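Local atomic coordinates of carbohydrate kinase, pfkB family (Enterococcus faecalis, PDB entry 3KTN), a protein that probably phosphorylates a sugar substrate, perhaps 2-keto-3-deoxygluconate, with ATP as a kinase of the PfkB (ribokinase-like) family. Residues T304-G307 against V308-H311; P318-T321 against V322-N326; D280-A283 against A284-Y288; G199-R202 against D203-L207. One frame throughout, in Å; residues are numbered along the deposited sequence.

Contact 1 of 4, residues T304-G307 against V308-H311; sequences TVNG and VLAH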
# COMPACT_ATOMS: atom_id res chain seq x y z
N THR A 304 3.97 -33.87 -7.49
CA THR A 304 2.74 -33.37 -8.09
C THR A 304 1.99 -32.48 -7.10
O THR A 304 1.48 -31.42 -7.47
CB THR A 304 1.82 -34.54 -8.55
OG1 THR A 304 2.57 -35.42 -9.40
CG2 THR A 304 0.63 -34.01 -9.34
N VAL A 305 1.93 -32.90 -5.84
CA VAL A 305 1.27 -32.11 -4.81
C VAL A 305 2.02 -30.78 -4.66
O VAL A 305 1.41 -29.72 -4.51
CB VAL A 305 1.24 -32.85 -3.46
CG1 VAL A 305 0.74 -31.93 -2.35
CG2 VAL A 305 0.34 -34.08 -3.56
N ASN A 306 3.35 -30.84 -4.69
CA ASN A 306 4.15 -29.64 -4.57
C ASN A 306 3.83 -28.70 -5.74
O ASN A 306 3.74 -27.49 -5.57
CB ASN A 306 5.64 -29.98 -4.58
CG ASN A 306 6.49 -28.86 -4.00
OD1 ASN A 306 6.15 -28.29 -2.96
ND2 ASN A 306 7.60 -28.53 -4.67
N GLY A 307 3.65 -29.29 -6.92
CA GLY A 307 3.33 -28.51 -8.10
C GLY A 307 1.99 -27.81 -7.98
O GLY A 307 1.84 -26.66 -8.40
N VAL A 308 1.01 -28.50 -7.40
CA VAL A 308 -0.32 -27.93 -7.21
C VAL A 308 -0.23 -26.78 -6.20
O VAL A 308 -0.86 -25.74 -6.37
CB VAL A 308 -1.32 -28.99 -6.67
CG1 VAL A 308 -2.68 -28.34 -6.36
CG2 VAL A 308 -1.50 -30.10 -7.70
N LEU A 309 0.57 -26.99 -5.15
CA LEU A 309 0.77 -25.98 -4.12
C LEU A 309 1.39 -24.71 -4.68
O LEU A 309 1.01 -23.61 -4.28
CB LEU A 309 1.67 -26.53 -3.01
CG LEU A 309 1.04 -27.51 -2.01
CD1 LEU A 309 2.13 -28.14 -1.17
CD2 LEU A 309 0.04 -26.77 -1.12
N ALA A 310 2.33 -24.85 -5.61
CA ALA A 310 2.99 -23.70 -6.20
C ALA A 310 2.00 -22.79 -6.93
O ALA A 310 2.21 -21.58 -7.02
CB ALA A 310 4.08 -24.15 -7.17
N HIS A 311 0.92 -23.38 -7.44
CA HIS A 311 -0.10 -22.60 -8.14
C HIS A 311 -0.94 -21.75 -7.18
O HIS A 311 -1.62 -20.83 -7.61
CB HIS A 311 -1.05 -23.51 -8.94
CG HIS A 311 -0.42 -24.13 -10.16
ND1 HIS A 311 0.56 -25.10 -10.09
CD2 HIS A 311 -0.65 -23.93 -11.48
CE1 HIS A 311 0.90 -25.46 -11.31
NE2 HIS A 311 0.18 -24.77 -12.17

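Contact 2 of 4, residues P318-T321 against V322-N326; sequences PLTT and VKQVN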
# COMPACT_ATOMS: atom_id res chain seq x y z
N PRO A 318 8.57 -21.23 -5.26
CA PRO A 318 7.78 -22.25 -4.56
C PRO A 318 8.33 -22.32 -3.13
O PRO A 318 9.37 -22.95 -2.89
CB PRO A 318 8.08 -23.54 -5.34
CG PRO A 318 8.68 -23.06 -6.65
CD PRO A 318 9.48 -21.86 -6.23
N LEU A 319 7.65 -21.66 -2.21
CA LEU A 319 8.06 -21.62 -0.81
C LEU A 319 7.30 -22.67 0.01
O LEU A 319 6.43 -22.33 0.82
CB LEU A 319 7.80 -20.22 -0.24
CG LEU A 319 8.54 -19.07 -0.94
CD1 LEU A 319 7.90 -17.74 -0.58
CD2 LEU A 319 10.00 -19.07 -0.54
N THR A 320 7.64 -23.93 -0.22
CA THR A 320 7.00 -25.04 0.48
C THR A 320 8.02 -25.86 1.28
O THR A 320 9.22 -25.80 1.02
CB THR A 320 6.28 -26.00 -0.51
OG1 THR A 320 7.20 -26.46 -1.50
CG2 THR A 320 5.12 -25.28 -1.19
N THR A 321 7.53 -26.60 2.27
CA THR A 321 8.39 -27.44 3.09
C THR A 321 7.90 -28.88 2.98
O THR A 321 6.77 -29.13 2.57
CB THR A 321 8.34 -27.02 4.57
OG1 THR A 321 7.03 -27.26 5.08
CG2 THR A 321 8.68 -25.54 4.71
N VAL A 322 8.77 -29.83 3.34
CA VAL A 322 8.42 -31.25 3.28
C VAL A 322 7.20 -31.54 4.15
O VAL A 322 6.30 -32.27 3.74
CB VAL A 322 9.60 -32.14 3.72
CG1 VAL A 322 9.20 -33.62 3.69
CG2 VAL A 322 10.79 -31.91 2.80
N LYS A 323 7.17 -30.96 5.34
CA LYS A 323 6.05 -31.17 6.25
C LYS A 323 4.73 -30.65 5.69
O LYS A 323 3.68 -31.28 5.85
CB LYS A 323 6.33 -30.52 7.61
CG LYS A 323 7.44 -31.21 8.38
CD LYS A 323 7.59 -30.66 9.79
CE LYS A 323 8.63 -31.44 10.58
NZ LYS A 323 8.79 -30.90 11.96
N GLN A 324 4.79 -29.50 5.02
CA GLN A 324 3.60 -28.90 4.44
C GLN A 324 3.02 -29.80 3.35
O GLN A 324 1.81 -30.05 3.31
CB GLN A 324 3.94 -27.52 3.87
CG GLN A 324 2.83 -26.87 3.04
CD GLN A 324 3.26 -25.53 2.46
OE1 GLN A 324 4.37 -25.39 1.95
NE2 GLN A 324 2.37 -24.54 2.53
N VAL A 325 3.88 -30.28 2.46
CA VAL A 325 3.45 -31.16 1.38
C VAL A 325 2.85 -32.44 1.95
O VAL A 325 1.78 -32.88 1.52
CB VAL A 325 4.64 -31.54 0.46
CG1 VAL A 325 4.17 -32.44 -0.66
CG2 VAL A 325 5.29 -30.28 -0.10
N ASN A 326 3.54 -33.03 2.92
CA ASN A 326 3.07 -34.26 3.56
C ASN A 326 1.76 -34.03 4.30
O ASN A 326 0.92 -34.93 4.38
CB ASN A 326 4.13 -34.79 4.53
CG ASN A 326 5.30 -35.45 3.82
OD1 ASN A 326 6.37 -35.64 4.40
ND2 ASN A 326 5.09 -35.82 2.56
O HOH W 1 3.67 -22.28 1.46

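Contact 3 of 4, residues D280-A283 against A284-Y288; sequences DAYA and AGILY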
# COMPACT_ATOMS: atom_id res chain seq x y z
N ASP A 280 8.88 -25.42 -11.87
CA ASP A 280 10.10 -25.62 -11.11
C ASP A 280 9.84 -26.23 -9.74
O ASP A 280 10.74 -26.80 -9.13
CB ASP A 280 10.86 -24.30 -10.97
CG ASP A 280 11.16 -23.66 -12.30
OD1 ASP A 280 11.60 -24.39 -13.21
OD2 ASP A 280 10.96 -22.43 -12.45
N ALA A 281 8.60 -26.13 -9.26
CA ALA A 281 8.25 -26.72 -7.97
C ALA A 281 8.11 -28.23 -8.17
O ALA A 281 8.44 -29.02 -7.28
CB ALA A 281 6.94 -26.13 -7.45
N TYR A 282 7.61 -28.64 -9.33
CA TYR A 282 7.47 -30.07 -9.62
C TYR A 282 8.88 -30.67 -9.68
O TYR A 282 9.15 -31.71 -9.06
CB TYR A 282 6.78 -30.29 -10.97
CG TYR A 282 6.59 -31.76 -11.30
CD1 TYR A 282 5.65 -32.53 -10.62
CD2 TYR A 282 7.38 -32.38 -12.27
CE1 TYR A 282 5.49 -33.88 -10.89
CE2 TYR A 282 7.23 -33.75 -12.56
CZ TYR A 282 6.28 -34.49 -11.85
OH TYR A 282 6.12 -35.83 -12.10
N ALA A 283 9.77 -30.02 -10.41
CA ALA A 283 11.14 -30.49 -10.54
C ALA A 283 11.82 -30.58 -9.18
O ALA A 283 12.54 -31.54 -8.89
CB ALA A 283 11.93 -29.57 -11.46
N ALA A 284 11.59 -29.58 -8.33
CA ALA A 284 12.18 -29.57 -7.00
C ALA A 284 11.71 -30.78 -6.21
O ALA A 284 12.47 -31.37 -5.45
CB ALA A 284 11.82 -28.29 -6.25
N GLY A 285 10.44 -31.13 -6.39
CA GLY A 285 9.88 -32.27 -5.70
C GLY A 285 10.50 -33.57 -6.20
O GLY A 285 10.76 -34.49 -5.41
N ILE A 286 10.72 -33.65 -7.51
CA ILE A 286 11.32 -34.84 -8.11
C ILE A 286 12.75 -34.98 -7.61
O ILE A 286 13.15 -36.05 -7.16
CB ILE A 286 11.35 -34.74 -9.66
CG1 ILE A 286 9.93 -34.77 -10.22
CG2 ILE A 286 12.19 -35.87 -10.24
CD1 ILE A 286 9.08 -35.96 -9.76
N LEU A 287 13.52 -33.90 -7.69
CA LEU A 287 14.91 -33.93 -7.22
C LEU A 287 14.99 -34.28 -5.74
O LEU A 287 15.89 -35.01 -5.32
CB LEU A 287 15.60 -32.59 -7.48
CG LEU A 287 15.82 -32.28 -8.96
CD1 LEU A 287 16.66 -31.03 -9.13
CD2 LEU A 287 16.53 -33.47 -9.59
N TYR A 288 14.05 -33.77 -4.95
CA TYR A 288 14.06 -34.06 -3.52
C TYR A 288 13.83 -35.54 -3.29
O TYR A 288 14.47 -36.15 -2.43
CB TYR A 288 12.97 -33.28 -2.78
CG TYR A 288 13.01 -33.55 -1.29
CD1 TYR A 288 14.10 -33.11 -0.53
CD2 TYR A 288 12.02 -34.30 -0.66
CE1 TYR A 288 14.19 -33.41 0.83
CE2 TYR A 288 12.11 -34.61 0.69
CZ TYR A 288 13.20 -34.17 1.43
OH TYR A 288 13.29 -34.48 2.77

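Contact 4 of 4, residues G199-R202 against D203-L207; sequences GSRR and DLVEL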
# COMPACT_ATOMS: atom_id res chain seq x y z
N GLY A 199 10.93 -32.45 -18.81
CA GLY A 199 10.35 -32.04 -20.07
C GLY A 199 9.07 -32.80 -20.36
O GLY A 199 8.65 -33.63 -19.56
N SER A 200 8.46 -32.52 -21.50
CA SER A 200 7.21 -33.19 -21.87
C SER A 200 7.32 -33.97 -23.17
O SER A 200 8.30 -33.84 -23.91
CB SER A 200 6.10 -32.16 -22.03
OG SER A 200 6.33 -31.37 -23.18
N ARG A 201 6.30 -34.77 -23.44
CA ARG A 201 6.23 -35.57 -24.65
C ARG A 201 6.32 -34.67 -25.87
O ARG A 201 7.07 -34.95 -26.81
CB ARG A 201 4.91 -36.35 -24.69
CG ARG A 201 4.63 -37.05 -26.02
CD ARG A 201 3.21 -37.59 -26.05
NE ARG A 201 2.94 -38.40 -27.25
CZ ARG A 201 2.92 -37.92 -28.49
NH1 ARG A 201 3.17 -36.63 -28.71
NH2 ARG A 201 2.66 -38.72 -29.50
N ARG A 202 5.55 -33.59 -25.86
CA ARG A 202 5.54 -32.66 -26.98
C ARG A 202 6.93 -32.08 -27.27
O ARG A 202 7.20 -31.68 -28.40
CB ARG A 202 4.56 -31.51 -26.73
CG ARG A 202 3.11 -31.95 -26.68
CD ARG A 202 2.16 -30.77 -26.75
NE ARG A 202 0.76 -31.17 -26.66
CZ ARG A 202 0.21 -31.71 -25.57
NH1 ARG A 202 0.93 -31.91 -24.48
NH2 ARG A 202 -1.08 -32.06 -25.58
N ASP A 203 7.79 -32.04 -26.26
CA ASP A 203 9.14 -31.52 -26.49
C ASP A 203 9.89 -32.50 -27.39
O ASP A 203 10.52 -32.11 -28.37
CB ASP A 203 9.91 -31.35 -25.18
CG ASP A 203 9.45 -30.14 -24.38
OD1 ASP A 203 9.32 -29.05 -24.97
OD2 ASP A 203 9.23 -30.29 -23.16
N LEU A 204 9.81 -33.78 -27.04
CA LEU A 204 10.49 -34.82 -27.81
C LEU A 204 10.04 -34.81 -29.27
O LEU A 204 10.87 -34.84 -30.17
CB LEU A 204 10.20 -36.19 -27.18
CG LEU A 204 10.54 -36.26 -25.69
CD1 LEU A 204 10.25 -37.66 -25.17
CD2 LEU A 204 12.00 -35.90 -25.48
N VAL A 205 8.73 -34.73 -29.48
CA VAL A 205 8.18 -34.72 -30.83
C VAL A 205 8.39 -33.41 -31.59
O VAL A 205 8.99 -33.39 -32.67
CB VAL A 205 6.67 -35.05 -30.80
CG1 VAL A 205 6.07 -34.91 -32.19
CG2 VAL A 205 6.45 -36.46 -30.27
N GLU A 206 7.91 -32.31 -31.01
CA GLU A 206 8.01 -31.00 -31.65
C GLU A 206 9.39 -30.35 -31.68
O GLU A 206 9.68 -29.59 -32.60
CB GLU A 206 7.03 -30.03 -31.00
CG GLU A 206 5.59 -30.29 -31.35
CD GLU A 206 4.66 -29.29 -30.69
OE1 GLU A 206 4.93 -28.08 -30.80
OE2 GLU A 206 3.66 -29.73 -30.07
N LEU A 207 10.22 -30.62 -30.69
CA LEU A 207 11.55 -30.01 -30.67
C LEU A 207 12.65 -30.95 -31.14
O LEU A 207 13.45 -30.60 -32.00
CB LEU A 207 11.89 -29.50 -29.27
CG LEU A 207 13.30 -28.92 -29.14
CD1 LEU A 207 13.45 -27.73 -30.08
CD2 LEU A 207 13.56 -28.50 -27.70

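Contact 1 of 4, residues T304-G307 against V308-H311
Near the C-terminal end of helix 296-310, in the ribokinase-like fold, Val305 meets Leu309 and Gly307 meets His311, close to the bound magnesium ion. Regular i to i+4 backbone bonds join Val308 N to Thr304 O, Leu309 N to Val305 O and Ala310 N to Asn306 O. At the next step a side chain takes the acceptor: His311 ND1 donates to Gly307 O over 2.6 Å, with an N-H...O angle of 151°. Gly307 O lies at the ring edge, only 5° out of the imidazole plane. With CG anti to the carbonyl carbon (chi1 -72°), the ring folds back along the helix to reach this oxygen. Its other nitrogen, NE2, is hydrogen-bonded to Arg243, so both ring nitrogens are engaged and the ring's rotation is fixed. Ala310, whose side chain lies about 4 Å from the magnesium ion, packs on Ala278 and Ala281 of helix 278-291. Ile98 of the second subunit packs on Val308 and Leu309. Val305, which faces helix 322-330, brings CG1 to 4.2 Å from Leu309 CD1, while Leu309 CG sits 3.4 Å from Val305 O.

Contact 2 of 4, residues P318-T321 against V322-N326
Thr321 holds its hydroxyl between its own N and carbonyl carbon (chi1 66°), and Gln324 sends CG anti to the backbone N (chi1 171°) in an extended chain, so that each side chain turns to the other's backbone. The result is a capping box at the start of helix 322-330, with Thr321 as N-cap. Gln324 N donates to Thr321 OG1 at 3.2 Å with an N-H...O angle of 153°; the return bond, Thr321 N to Gln324 OE1, is weak at 3.4 Å. The two side chains cross at about a right angle, and Thr321 OG1 also rests 3.3 Å from Gln324 CB. Val325 N to Thr321 O, 3.1 Å, begins the regular helical bonding. The Gln324 amide lies against Thr320, its OE1 3.2 Å from Thr320 CB. The Thr320 hydroxyl turns to Asn306 of helix 296-310, which ties the loop to that helix. Arg99 of the second subunit packs on Gln324, placing the cap near the subunit interface. The other end of the amide is held through one water, which accepts from Gln324 NE2 at 2.8 Å and donates to Leu319 O at 2.8 Å.

Contact 3 of 4, residues D280-A283 against A284-Y288
Leu287 N donates to Ala283 O in the shortest of four successive i to i+4 bonds, 2.8 Å with an N-H...O angle of 175°. Ile286 N to Tyr282 O follows at 2.9 Å. One and two residues earlier, Gly285 N meets Ala281 O and Ala284 N meets Asp280 O. These bonds belong to the first turns of helix 278-291. The side-chain contact is a CH-pi interaction: Ile286 CG1 lies over one face of the Tyr282 ring, 4.1 Å from its centroid and offset toward the rim, with CE2 at 3.7 Å. Ile286 CD1 continues along the ring to CZ, 3.8 Å away. Tyr282 has CG anti to its own N (chi1 -179°), which swings the ring along the helix toward Ile286. Ala239 of strand 237-245 and Ala303 of helix 296-310 enclose the pair, while Phe198 packs against Ala283, Ile286 and Leu287. Asp280 turns its carboxylate to Asn39. Ala281 packs on Ala310 of helix 296-310, and Ala284 on Leu40 and Asn43 of helix 36-46. Ring face and aliphatic branch thus meet mainly by dispersion, and the pair's only polar side-chain atom, Tyr282 OH, bonds weakly to Tyr255 O.

Contact 4 of 4, residues G199-R202 against D203-L207
One carboxylate oxygen, Asp203 OD2, takes two bonds from a single residue, Ser200. The backbone N of Ser200 donates at 2.9 Å with an N-H...O angle of 165°, meeting OD2 on its anti side and somewhat out of the carboxylate plane; the hydroxyl OG adds a weak bond at 3.1 Å. Asp203 brings its carboxylate back over the chain with CG anti to the carbonyl carbon (chi1 -75°). In the reverse direction Asp203 N donates weakly to Ser200 OG, which together with Ser200 N to Asp203 OD2 makes a capping box, with Ser200 as N-cap of helix 201-206, just beyond strand 196-198 of the central sheet. Asp203 N also bonds Ser200 O at 3.0 Å. Negative charge at this helix start would be favoured by the helix dipole. Regular turns follow: Val205 N binds Arg201 O at 3.2 Å, and Glu206 N binds Arg202 O at 2.8 Å. Toward helix 218-233, Arg201 stretches from CG to NE and crosses Val205, its NH1 3.6 Å from CG2; its NE also makes a long, weak ion pair with Glu222 of that helix. Leu204 packs against Ile226 and Phe229 of the same helix. Arg202 and Glu206 run side by side and point the same way, but their guanidinium and carboxylate planes stand 84° apart. Their charged ends stay unjoined, Arg202 NE lying 4.7 Å from Glu206 OE2, and the nearer contact is of a methylene with the carboxylate, Arg202 CD to Glu206 OE2 at 3.8 Å.

From the N terminus, contact 4 comes first, as the chain leaves strand 196-198 for helix 201-206; contact 3 follows in helix 278-291, contact 1 in helix 296-310, and contact 2 at the start of helix 322-330. Each spans adjoining residues and closes only a turn or cap, so none nests in or crosses another. Contacts 1, 2 and 3 nonetheless form one cluster: the Asn306 side chain bonds Thr320 through OD1 and Ala281 O through ND2, while Pro318 and Val322 of contact 2 pack on Ala281 and Tyr288 of contact 3. Contacts 1 and 2 also reach the second subunit. Contact 4 stands apart, about 29 Å from contact 2 between centres.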